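Local coordinates for protein telomerase reverse transcriptase (Candida tropicalis MYA-3404, PDB 6ZD1) that probably extends chromosome ends as the reverse transcriptase of telomerase, adding simple DNA repeats copied from a template within the enzyme's RNA component, at residues Val82-Met90 against Leu171-Trp180; Leu585-Asn596 against Val616-Ile627. All blocks are in the same frame, centred on the assembly; numbering follows the deposited sequence.

Both contacts pack helix against helix, and they come in series along the chain. Contact 1 lies early and joins helix 79-93 to helix 158-179; its two segments belong to the telomerase RNA-binding domain. Contact 2 lies late and joins helix 582-596 to helix 609-637, in the helical C-terminal part of the chain, probably the thumb. The centres of contact 1 and contact 2 are about 27 Å apart. The nearest atoms of the two contacts stay about 12 Å apart, so the two cores do not touch. They share no helix or strand. Each joins two helices within its own part of the protein, one early and one late in the chain.

Contact 1: residues Val82-Met90 against Leu171-Trp180; sequences VVEVVLIIM and LVKNIVRAFW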
loop_
_atom_site.group_PDB
_atom_site.type_symbol
_atom_site.label_atom_id
_atom_site.label_comp_id
_atom_site.label_asym_id
_atom_site.label_seq_id
_atom_site.Cartn_x
_atom_site.Cartn_y
_atom_site.Cartn_z
ATOM N N VAL A 82 16.792 -14.959 -10.412
ATOM C CA VAL A 82 17.164 -13.818 -9.580
ATOM C C VAL A 82 18.004 -14.282 -8.399
ATOM O O VAL A 82 19.048 -13.698 -8.086
ATOM C CB VAL A 82 15.909 -13.066 -9.105
ATOM C CG1 VAL A 82 16.290 -12.000 -8.092
ATOM C CG2 VAL A 82 15.173 -12.449 -10.281
ATOM N N VAL A 83 17.556 -15.345 -7.726
ATOM C CA VAL A 83 18.283 -15.849 -6.566
ATOM C C VAL A 83 19.650 -16.371 -6.983
ATOM O O VAL A 83 20.658 -16.122 -6.311
ATOM C CB VAL A 83 17.455 -16.926 -5.844
ATOM C CG1 VAL A 83 18.293 -17.616 -4.776
ATOM C CG2 VAL A 83 16.213 -16.307 -5.229
ATOM N N GLU A 84 19.710 -17.080 -8.113
ATOM C CA GLU A 84 20.975 -17.660 -8.554
ATOM C C GLU A 84 22.008 -16.575 -8.836
ATOM O O GLU A 84 23.173 -16.707 -8.448
ATOM C CB GLU A 84 20.750 -18.532 -9.791
ATOM C CG GLU A 84 21.976 -19.326 -10.222
ATOM C CD GLU A 84 21.708 -20.230 -11.412
ATOM O OE1 GLU A 84 20.644 -20.078 -12.050
ATOM O OE2 GLU A 84 22.561 -21.094 -11.709
ATOM N N VAL A 85 21.596 -15.489 -9.497
ATOM C CA VAL A 85 22.519 -14.389 -9.770
ATOM C C VAL A 85 23.039 -13.796 -8.467
ATOM O O VAL A 85 24.241 -13.555 -8.308
ATOM C CB VAL A 85 21.847 -13.318 -10.647
ATOM C CG1 VAL A 85 22.723 -12.077 -10.727
ATOM C CG2 VAL A 85 21.585 -13.863 -12.036
ATOM N N VAL A 86 22.133 -13.528 -7.525
ATOM C CA VAL A 86 22.526 -12.915 -6.257
ATOM C C VAL A 86 23.526 -13.799 -5.516
ATOM O O VAL A 86 24.572 -13.329 -5.055
ATOM C CB VAL A 86 21.282 -12.619 -5.400
ATOM C CG1 VAL A 86 21.692 -12.136 -4.020
ATOM C CG2 VAL A 86 20.409 -11.583 -6.095
ATOM N N LEU A 87 23.226 -15.096 -5.401
ATOM C CA LEU A 87 24.113 -15.988 -4.659
ATOM C C LEU A 87 25.442 -16.188 -5.376
ATOM O O LEU A 87 26.475 -16.378 -4.724
ATOM C CB LEU A 87 23.429 -17.334 -4.421
ATOM C CG LEU A 87 22.171 -17.286 -3.550
ATOM C CD1 LEU A 87 21.638 -18.688 -3.281
ATOM C CD2 LEU A 87 22.451 -16.548 -2.246
ATOM N N ILE A 88 25.439 -16.137 -6.710
ATOM C CA ILE A 88 26.687 -16.237 -7.457
ATOM C C ILE A 88 27.568 -15.024 -7.184
ATOM O O ILE A 88 28.788 -15.153 -7.012
ATOM C CB ILE A 88 26.393 -16.410 -8.961
ATOM C CG1 ILE A 88 25.970 -17.854 -9.255
ATOM C CG2 ILE A 88 27.596 -16.009 -9.804
ATOM C CD1 ILE A 88 25.601 -18.104 -10.700
ATOM N N ILE A 89 26.970 -13.830 -7.130
ATOM C CA ILE A 89 27.728 -12.638 -6.757
ATOM C C ILE A 89 28.241 -12.767 -5.327
ATOM O O ILE A 89 29.415 -12.498 -5.041
ATOM C CB ILE A 89 26.873 -11.371 -6.935
ATOM C CG1 ILE A 89 26.303 -11.290 -8.352
ATOM C CG2 ILE A 89 27.707 -10.131 -6.652
ATOM C CD1 ILE A 89 27.260 -10.753 -9.364
HETATM N N MSE A 90 27.372 -13.185 -4.411
HETATM C CA MSE A 90 27.736 -13.308 -3.002
HETATM C C MSE A 90 28.856 -14.315 -2.792
HETATM O O MSE A 90 29.746 -14.098 -1.971
HETATM C CB MSE A 90 26.516 -13.705 -2.164
HETATM C CG MSE A 90 25.442 -12.626 -2.082
HETATM SE SE MSE A 90 26.142 -10.926 -1.425
HETATM C CE MSE A 90 26.800 -11.541 0.302
ATOM N N LEU A 171 25.425 -4.968 0.568
ATOM C CA LEU A 171 25.785 -5.880 -0.511
ATOM C C LEU A 171 24.554 -6.396 -1.248
ATOM O O LEU A 171 24.396 -6.160 -2.451
ATOM C CB LEU A 171 26.612 -7.044 0.038
ATOM C CG LEU A 171 28.043 -6.687 0.425
ATOM C CD1 LEU A 171 28.795 -7.918 0.884
ATOM C CD2 LEU A 171 28.726 -6.061 -0.763
ATOM N N VAL A 172 23.656 -7.082 -0.533
ATOM C CA VAL A 172 22.531 -7.736 -1.198
ATOM C C VAL A 172 21.634 -6.709 -1.874
ATOM O O VAL A 172 21.253 -6.869 -3.039
ATOM C CB VAL A 172 21.745 -8.603 -0.196
ATOM C CG1 VAL A 172 20.506 -9.198 -0.861
ATOM C CG2 VAL A 172 22.635 -9.708 0.358
ATOM N N LYS A 173 21.333 -5.610 -1.180
ATOM C CA LYS A 173 20.393 -4.636 -1.724
ATOM C C LYS A 173 20.967 -3.933 -2.949
ATOM O O LYS A 173 20.262 -3.741 -3.948
ATOM C CB LYS A 173 20.004 -3.623 -0.647
ATOM C CG LYS A 173 19.073 -2.524 -1.131
ATOM C CD LYS A 173 18.873 -1.468 -0.061
ATOM C CE LYS A 173 17.835 -1.898 0.952
ATOM N NZ LYS A 173 16.480 -1.894 0.342
ATOM N N ASN A 174 22.244 -3.549 -2.903
ATOM C CA ASN A 174 22.832 -2.866 -4.052
ATOM C C ASN A 174 22.929 -3.783 -5.262
ATOM O O ASN A 174 22.792 -3.319 -6.398
ATOM C CB ASN A 174 24.206 -2.304 -3.700
ATOM C CG ASN A 174 24.118 -1.144 -2.733
ATOM O OD1 ASN A 174 23.051 -0.566 -2.542
ATOM N ND2 ASN A 174 25.242 -0.797 -2.120
ATOM N N ILE A 175 23.174 -5.077 -5.043
ATOM C CA ILE A 175 23.163 -6.024 -6.153
ATOM C C ILE A 175 21.803 -6.022 -6.835
ATOM O O ILE A 175 21.710 -5.965 -8.068
ATOM C CB ILE A 175 23.542 -7.428 -5.650
ATOM C CG1 ILE A 175 25.011 -7.451 -5.233
ATOM C CG2 ILE A 175 23.241 -8.478 -6.711
ATOM C CD1 ILE A 175 25.369 -8.628 -4.366
ATOM N N VAL A 176 20.727 -6.035 -6.042
ATOM C CA VAL A 176 19.381 -5.972 -6.605
ATOM C C VAL A 176 19.181 -4.658 -7.346
ATOM O O VAL A 176 18.660 -4.626 -8.467
ATOM C CB VAL A 176 18.325 -6.153 -5.501
ATOM C CG1 VAL A 176 16.931 -5.934 -6.067
ATOM C CG2 VAL A 176 18.443 -7.532 -4.872
ATOM N N ARG A 177 19.607 -3.551 -6.731
ATOM C CA ARG A 177 19.457 -2.257 -7.380
ATOM C C ARG A 177 20.328 -2.157 -8.622
ATOM O O ARG A 177 19.978 -1.443 -9.567
ATOM C CB ARG A 177 19.796 -1.133 -6.399
ATOM C CG ARG A 177 18.820 -0.991 -5.237
ATOM C CD ARG A 177 19.199 0.186 -4.348
ATOM N NE ARG A 177 19.304 1.429 -5.107
ATOM C CZ ARG A 177 18.313 2.304 -5.255
ATOM N NH1 ARG A 177 17.135 2.077 -4.690
ATOM N NH2 ARG A 177 18.500 3.408 -5.967
ATOM N N ALA A 178 21.445 -2.888 -8.651
ATOM C CA ALA A 178 22.351 -2.819 -9.792
ATOM C C ALA A 178 21.729 -3.434 -11.040
ATOM O O ALA A 178 21.949 -2.945 -12.154
ATOM C CB ALA A 178 23.670 -3.513 -9.455
ATOM N N PHE A 179 20.959 -4.510 -10.880
ATOM C CA PHE A 179 20.489 -5.276 -12.023
ATOM C C PHE A 179 19.003 -5.137 -12.306
ATOM O O PHE A 179 18.605 -5.229 -13.470
ATOM C CB PHE A 179 20.820 -6.764 -11.840
ATOM C CG PHE A 179 22.295 -7.067 -11.884
ATOM C CD1 PHE A 179 22.965 -7.132 -13.095
ATOM C CD2 PHE A 179 23.009 -7.288 -10.719
ATOM C CE1 PHE A 179 24.318 -7.407 -13.140
ATOM C CE2 PHE A 179 24.365 -7.566 -10.759
ATOM C CZ PHE A 179 25.017 -7.625 -11.970
ATOM N N TRP A 180 18.169 -4.921 -11.291
ATOM C CA TRP A 180 16.728 -4.994 -11.485
ATOM C C TRP A 180 16.014 -3.766 -10.937
ATOM O O TRP A 180 16.447 -3.144 -9.962
ATOM C CB TRP A 180 16.129 -6.241 -10.813
ATOM C CG TRP A 180 16.651 -7.558 -11.314
ATOM C CD1 TRP A 180 16.243 -8.235 -12.431
ATOM C CD2 TRP A 180 17.650 -8.377 -10.692
ATOM N NE1 TRP A 180 16.939 -9.418 -12.549
ATOM C CE2 TRP A 180 17.807 -9.527 -11.494
ATOM C CE3 TRP A 180 18.432 -8.246 -9.541
ATOM C CZ2 TRP A 180 18.715 -10.538 -11.178
ATOM C CZ3 TRP A 180 19.334 -9.253 -9.232
ATOM C CH2 TRP A 180 19.467 -10.380 -10.046
#
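The side chain of Trp180 leaves the backbone with CG anti to its own carbonyl carbon (chi1 -60°), and its indole reaches the Val82 side of helix 79-93. Val82 has CG1 opposite its backbone N (chi1 172°), and this methyl lies over one face of the indole. The CH-pi contact places Val82 CG1 4.1 Å from the centroid of the six-membered ring of Trp180, almost along the ring normal. Phe179 CB covers the other face, toward the rim. At the edge of the ring, Val85 CB lies in its plane. Val85 CG1 comes in obliquely, 3.7 Å from Trp180 CH2. Val86 CG2 meets Trp180 CZ3 at 4.1 Å, also from an oblique direction.

Farther along, Ile175 takes over from the indole. Ile175 CD1 is 3.6 Å from Ile89 CG2, and the two side chains lie alongside each other, pointing opposite ways. Met90, a selenomethionine, is bent at chi2 and chi3 and turns its selenium toward helix 158-179. Met90 SE is 3.8 Å from Ile175 CD1 and 4.1 Å from Val172 CG2. The interface is buried and apolar, a helix-helix core within the telomerase RNA-binding domain.

The two helix segments run at 126° to each other, with axes 10.4 Å apart at closest approach. Trp180 is the first residue beyond helical geometry and begins strand 180-184. Its ring meets Tyr195 of strand 193-197 edge-to-face. Helix 53-60 packs on Val85 and Ile89 through Tyr60 and Ile56, while Leu116 of helix 104-117 touches both Val86 and Val176.

Contact 2: residues Leu585-Asn596 against Val616-Ile627; sequences LFSNLKQFYCSN and VDAILKLTFEAI
The carbonyl oxygen of Ile619 takes two bonds from Thr623, whose side chain faces Tyr593 and Phe592 across the contact. Thr623 OG1 donates to Ile619 O at 2.8 Å from above the carbonyl plane, and Thr623 N comes from the opposite face. This ties the hydroxyl to its own helix. Thr623 OG1 also lies at the edges of both rings, 3.6 Å from Tyr593 CD1 and 3.8 Å from Phe592 CD2.

Tyr593 is a knob in a hole formed by Val616, Ile619, Leu620 and Thr623. Its CG stands anti to the backbone N (chi1 -171°), which swings the ring into the hole. Ile619 CG2 approaches Tyr593 CD1 obliquely at 3.4 Å. Tyr593 OH hydrogen-bonds to Thr656 of helix 642-664. Asn596 ND2 donates to Phe592 O at 2.7 Å and lies over one face of the Phe592 ring. Asn596 CB touches Ile619 CD1 at 3.7 Å.

At the other end, Leu589 splits its methyls: Leu589 CD2 meets Ala626 CB at 3.6 Å and Leu589 CD1 meets Ile627 CG1 at 3.6 Å. Helix 642-664 also packs on Ile627. The two segments run at 159°, a near-antiparallel pair within a helical bundle, consistent with the C-terminal thumb domain of telomerase reverse transcriptases.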
loop_
_atom_site.group_PDB
_atom_site.type_symbol
_atom_site.label_atom_id
_atom_site.label_comp_id
_atom_site.label_asym_id
_atom_site.label_seq_id
_atom_site.Cartn_x
_atom_site.Cartn_y
_atom_site.Cartn_z
ATOM N N LEU A 585 7.782 -20.551 14.310
ATOM C CA LEU A 585 6.465 -20.142 13.835
ATOM C C LEU A 585 6.377 -18.628 13.698
ATOM O O LEU A 585 5.783 -18.118 12.740
ATOM C CB LEU A 585 5.381 -20.650 14.785
ATOM C CG LEU A 585 3.967 -20.171 14.444
ATOM C CD1 LEU A 585 3.401 -20.972 13.280
ATOM C CD2 LEU A 585 3.045 -20.229 15.648
ATOM N N PHE A 586 6.952 -17.894 14.652
ATOM C CA PHE A 586 6.842 -16.441 14.614
ATOM C C PHE A 586 7.709 -15.841 13.514
ATOM O O PHE A 586 7.307 -14.859 12.881
ATOM C CB PHE A 586 7.215 -15.862 15.981
ATOM C CG PHE A 586 6.265 -16.253 17.087
ATOM C CD1 PHE A 586 4.941 -16.558 16.809
ATOM C CD2 PHE A 586 6.698 -16.311 18.406
ATOM C CE1 PHE A 586 4.065 -16.918 17.822
ATOM C CE2 PHE A 586 5.829 -16.666 19.425
ATOM C CZ PHE A 586 4.510 -16.971 19.131
ATOM N N SER A 587 8.874 -16.435 13.243
ATOM C CA SER A 587 9.717 -15.946 12.156
ATOM C C SER A 587 9.053 -16.169 10.805
ATOM O O SER A 587 9.105 -15.300 9.929
ATOM C CB SER A 587 11.085 -16.626 12.193
ATOM O OG SER A 587 11.857 -16.160 13.284
ATOM N N ASN A 588 8.445 -17.338 10.616
ATOM C CA ASN A 588 7.739 -17.607 9.371
ATOM C C ASN A 588 6.526 -16.696 9.218
ATOM O O ASN A 588 6.288 -16.148 8.134
ATOM C CB ASN A 588 7.331 -19.078 9.323
ATOM C CG ASN A 588 6.597 -19.439 8.057
ATOM O OD1 ASN A 588 5.373 -19.340 7.988
ATOM N ND2 ASN A 588 7.340 -19.863 7.042
ATOM N N LEU A 589 5.758 -16.503 10.298
ATOM C CA LEU A 589 4.584 -15.639 10.220
ATOM C C LEU A 589 4.970 -14.172 10.086
ATOM O O LEU A 589 4.196 -13.376 9.544
ATOM C CB LEU A 589 3.688 -15.842 11.442
ATOM C CG LEU A 589 2.946 -17.174 11.550
ATOM C CD1 LEU A 589 2.112 -17.211 12.814
ATOM C CD2 LEU A 589 2.077 -17.426 10.324
ATOM N N LYS A 590 6.157 -13.790 10.557
ATOM C CA LYS A 590 6.619 -12.433 10.301
ATOM C C LYS A 590 6.953 -12.259 8.826
ATOM O O LYS A 590 6.644 -11.219 8.233
ATOM C CB LYS A 590 7.827 -12.109 11.182
ATOM C CG LYS A 590 8.049 -10.622 11.425
ATOM C CD LYS A 590 8.774 -9.993 10.265
ATOM C CE LYS A 590 8.755 -8.486 10.318
ATOM N NZ LYS A 590 9.411 -7.953 9.071
ATOM N N GLN A 591 7.554 -13.282 8.210
ATOM C CA GLN A 591 7.752 -13.266 6.765
ATOM C C GLN A 591 6.422 -13.189 6.027
ATOM O O GLN A 591 6.269 -12.391 5.096
ATOM C CB GLN A 591 8.526 -14.506 6.327
ATOM C CG GLN A 591 10.004 -14.403 6.584
ATOM C CD GLN A 591 10.601 -13.185 5.915
ATOM O OE1 GLN A 591 10.598 -13.072 4.686
ATOM N NE2 GLN A 591 11.099 -12.252 6.720
ATOM N N PHE A 592 5.441 -13.994 6.447
ATOM C CA PHE A 592 4.139 -13.987 5.785
ATOM C C PHE A 592 3.476 -12.621 5.885
ATOM O O PHE A 592 2.906 -12.126 4.904
ATOM C CB PHE A 592 3.241 -15.065 6.391
ATOM C CG PHE A 592 1.803 -14.974 5.955
ATOM C CD1 PHE A 592 1.394 -15.528 4.753
ATOM C CD2 PHE A 592 0.859 -14.343 6.752
ATOM C CE1 PHE A 592 0.073 -15.448 4.348
ATOM C CE2 PHE A 592 -0.463 -14.258 6.350
ATOM C CZ PHE A 592 -0.856 -14.812 5.147
ATOM N N TYR A 593 3.558 -11.987 7.056
ATOM C CA TYR A 593 2.881 -10.709 7.259
ATOM C C TYR A 593 3.465 -9.630 6.357
ATOM O O TYR A 593 2.728 -8.929 5.652
ATOM C CB TYR A 593 2.982 -10.296 8.726
ATOM C CG TYR A 593 2.145 -9.094 9.088
ATOM C CD1 TYR A 593 0.831 -9.247 9.499
ATOM C CD2 TYR A 593 2.670 -7.807 9.030
ATOM C CE1 TYR A 593 0.055 -8.159 9.830
ATOM C CE2 TYR A 593 1.895 -6.706 9.363
ATOM C CZ TYR A 593 0.588 -6.892 9.763
ATOM O OH TYR A 593 -0.198 -5.814 10.103
ATOM N N CYS A 594 4.793 -9.493 6.351
ATOM C CA CYS A 594 5.418 -8.487 5.496
ATOM C C CYS A 594 5.218 -8.798 4.023
ATOM O O CYS A 594 5.136 -7.877 3.205
ATOM C CB CYS A 594 6.909 -8.368 5.808
ATOM S SG CYS A 594 7.257 -7.809 7.478
ATOM N N SER A 595 5.135 -10.081 3.664
ATOM C CA SER A 595 4.966 -10.429 2.259
ATOM C C SER A 595 3.601 -10.005 1.739
ATOM O O SER A 595 3.463 -9.695 0.550
ATOM C CB SER A 595 5.162 -11.933 2.060
ATOM O OG SER A 595 4.982 -12.294 0.700
ATOM N N ASN A 596 2.587 -9.967 2.605
ATOM C CA ASN A 596 1.246 -9.595 2.182
ATOM C C ASN A 596 0.886 -8.159 2.529
ATOM O O ASN A 596 -0.174 -7.688 2.107
ATOM C CB ASN A 596 0.213 -10.544 2.807
ATOM C CG ASN A 596 0.357 -11.964 2.306
ATOM O OD1 ASN A 596 -0.205 -12.333 1.275
ATOM N ND2 ASN A 596 1.121 -12.770 3.030
ATOM N N VAL A 616 -5.404 -4.272 7.013
ATOM C CA VAL A 616 -4.538 -4.657 8.119
ATOM C C VAL A 616 -5.208 -5.736 8.959
ATOM O O VAL A 616 -4.579 -6.735 9.329
ATOM C CB VAL A 616 -4.175 -3.414 8.950
ATOM C CG1 VAL A 616 -3.441 -3.809 10.217
ATOM C CG2 VAL A 616 -3.336 -2.458 8.107
ATOM N N ASP A 617 -6.510 -5.583 9.224
ATOM C CA ASP A 617 -7.233 -6.597 9.987
ATOM C C ASP A 617 -7.256 -7.930 9.250
ATOM O O ASP A 617 -7.137 -8.993 9.871
ATOM C CB ASP A 617 -8.658 -6.122 10.279
ATOM C CG ASP A 617 -8.699 -4.931 11.222
ATOM O OD1 ASP A 617 -7.624 -4.522 11.719
ATOM O OD2 ASP A 617 -9.808 -4.404 11.465
ATOM N N ALA A 618 -7.388 -7.893 7.922
ATOM C CA ALA A 618 -7.425 -9.135 7.155
ATOM C C ALA A 618 -6.091 -9.869 7.222
ATOM O O ALA A 618 -6.062 -11.094 7.398
ATOM C CB ALA A 618 -7.807 -8.845 5.704
ATOM N N ILE A 619 -4.975 -9.143 7.092
ATOM C CA ILE A 619 -3.670 -9.787 7.235
ATOM C C ILE A 619 -3.486 -10.296 8.657
ATOM O O ILE A 619 -2.970 -11.399 8.874
ATOM C CB ILE A 619 -2.528 -8.835 6.841
ATOM C CG1 ILE A 619 -2.803 -8.190 5.487
ATOM C CG2 ILE A 619 -1.222 -9.602 6.769
ATOM C CD1 ILE A 619 -2.843 -9.177 4.360
ATOM N N LEU A 620 -3.901 -9.501 9.648
ATOM C CA LEU A 620 -3.758 -9.914 11.041
ATOM C C LEU A 620 -4.536 -11.197 11.314
ATOM O O LEU A 620 -3.992 -12.155 11.875
ATOM C CB LEU A 620 -4.220 -8.792 11.975
ATOM C CG LEU A 620 -3.299 -7.578 12.149
ATOM C CD1 LEU A 620 -3.967 -6.515 13.008
ATOM C CD2 LEU A 620 -1.961 -7.984 12.751
ATOM N N LYS A 621 -5.804 -11.246 10.892
ATOM C CA LYS A 621 -6.629 -12.417 11.179
ATOM C C LYS A 621 -6.015 -13.684 10.598
ATOM O O LYS A 621 -5.968 -14.721 11.269
ATOM C CB LYS A 621 -8.048 -12.216 10.643
ATOM C CG LYS A 621 -8.868 -11.201 11.425
ATOM C CD LYS A 621 -10.208 -10.903 10.751
ATOM C CE LYS A 621 -11.231 -12.014 10.974
ATOM N NZ LYS A 621 -11.048 -13.181 10.063
ATOM N N LEU A 622 -5.517 -13.616 9.362
ATOM C CA LEU A 622 -4.859 -14.782 8.782
ATOM C C LEU A 622 -3.617 -15.163 9.574
ATOM O O LEU A 622 -3.341 -16.351 9.779
ATOM C CB LEU A 622 -4.492 -14.511 7.327
ATOM C CG LEU A 622 -5.690 -14.479 6.390
ATOM C CD1 LEU A 622 -5.229 -14.181 4.981
ATOM C CD2 LEU A 622 -6.429 -15.806 6.455
ATOM N N THR A 623 -2.871 -14.168 10.055
ATOM C CA THR A 623 -1.672 -14.468 10.826
ATOM C C THR A 623 -2.027 -15.143 12.142
ATOM O O THR A 623 -1.415 -16.153 12.511
ATOM C CB THR A 623 -0.871 -13.190 11.069
ATOM O OG1 THR A 623 -0.590 -12.554 9.815
ATOM C CG2 THR A 623 0.445 -13.514 11.765
ATOM N N PHE A 624 -3.036 -14.628 12.849
ATOM C CA PHE A 624 -3.408 -15.228 14.125
ATOM C C PHE A 624 -4.162 -16.537 13.948
ATOM O O PHE A 624 -4.086 -17.410 14.823
ATOM C CB PHE A 624 -4.230 -14.244 14.950
ATOM C CG PHE A 624 -3.419 -13.115 15.498
ATOM C CD1 PHE A 624 -2.670 -13.284 16.647
ATOM C CD2 PHE A 624 -3.383 -11.894 14.854
ATOM C CE1 PHE A 624 -1.909 -12.250 17.150
ATOM C CE2 PHE A 624 -2.625 -10.854 15.352
ATOM C CZ PHE A 624 -1.886 -11.031 16.501
ATOM N N GLU A 625 -4.869 -16.706 12.827
ATOM C CA GLU A 625 -5.479 -18.002 12.551
ATOM C C GLU A 625 -4.423 -19.094 12.455
ATOM O O GLU A 625 -4.678 -20.241 12.838
ATOM C CB GLU A 625 -6.303 -17.941 11.262
ATOM C CG GLU A 625 -7.693 -17.333 11.426
ATOM C CD GLU A 625 -8.309 -16.905 10.101
ATOM O OE1 GLU A 625 -7.913 -17.451 9.047
ATOM O OE2 GLU A 625 -9.184 -16.012 10.115
ATOM N N ALA A 626 -3.221 -18.754 11.981
ATOM C CA ALA A 626 -2.149 -19.742 11.960
ATOM C C ALA A 626 -1.700 -20.086 13.374
ATOM O O ALA A 626 -1.433 -21.253 13.679
ATOM C CB ALA A 626 -0.974 -19.226 11.131
ATOM N N ILE A 627 -1.650 -19.087 14.259
ATOM C CA ILE A 627 -1.257 -19.336 15.645
ATOM C C ILE A 627 -2.280 -20.234 16.328
ATOM O O ILE A 627 -1.928 -21.211 17.001
ATOM C CB ILE A 627 -1.080 -18.006 16.401
ATOM C CG1 ILE A 627 0.076 -17.199 15.814
ATOM C CG2 ILE A 627 -0.852 -18.254 17.881
ATOM C CD1 ILE A 627 0.198 -15.806 16.404
#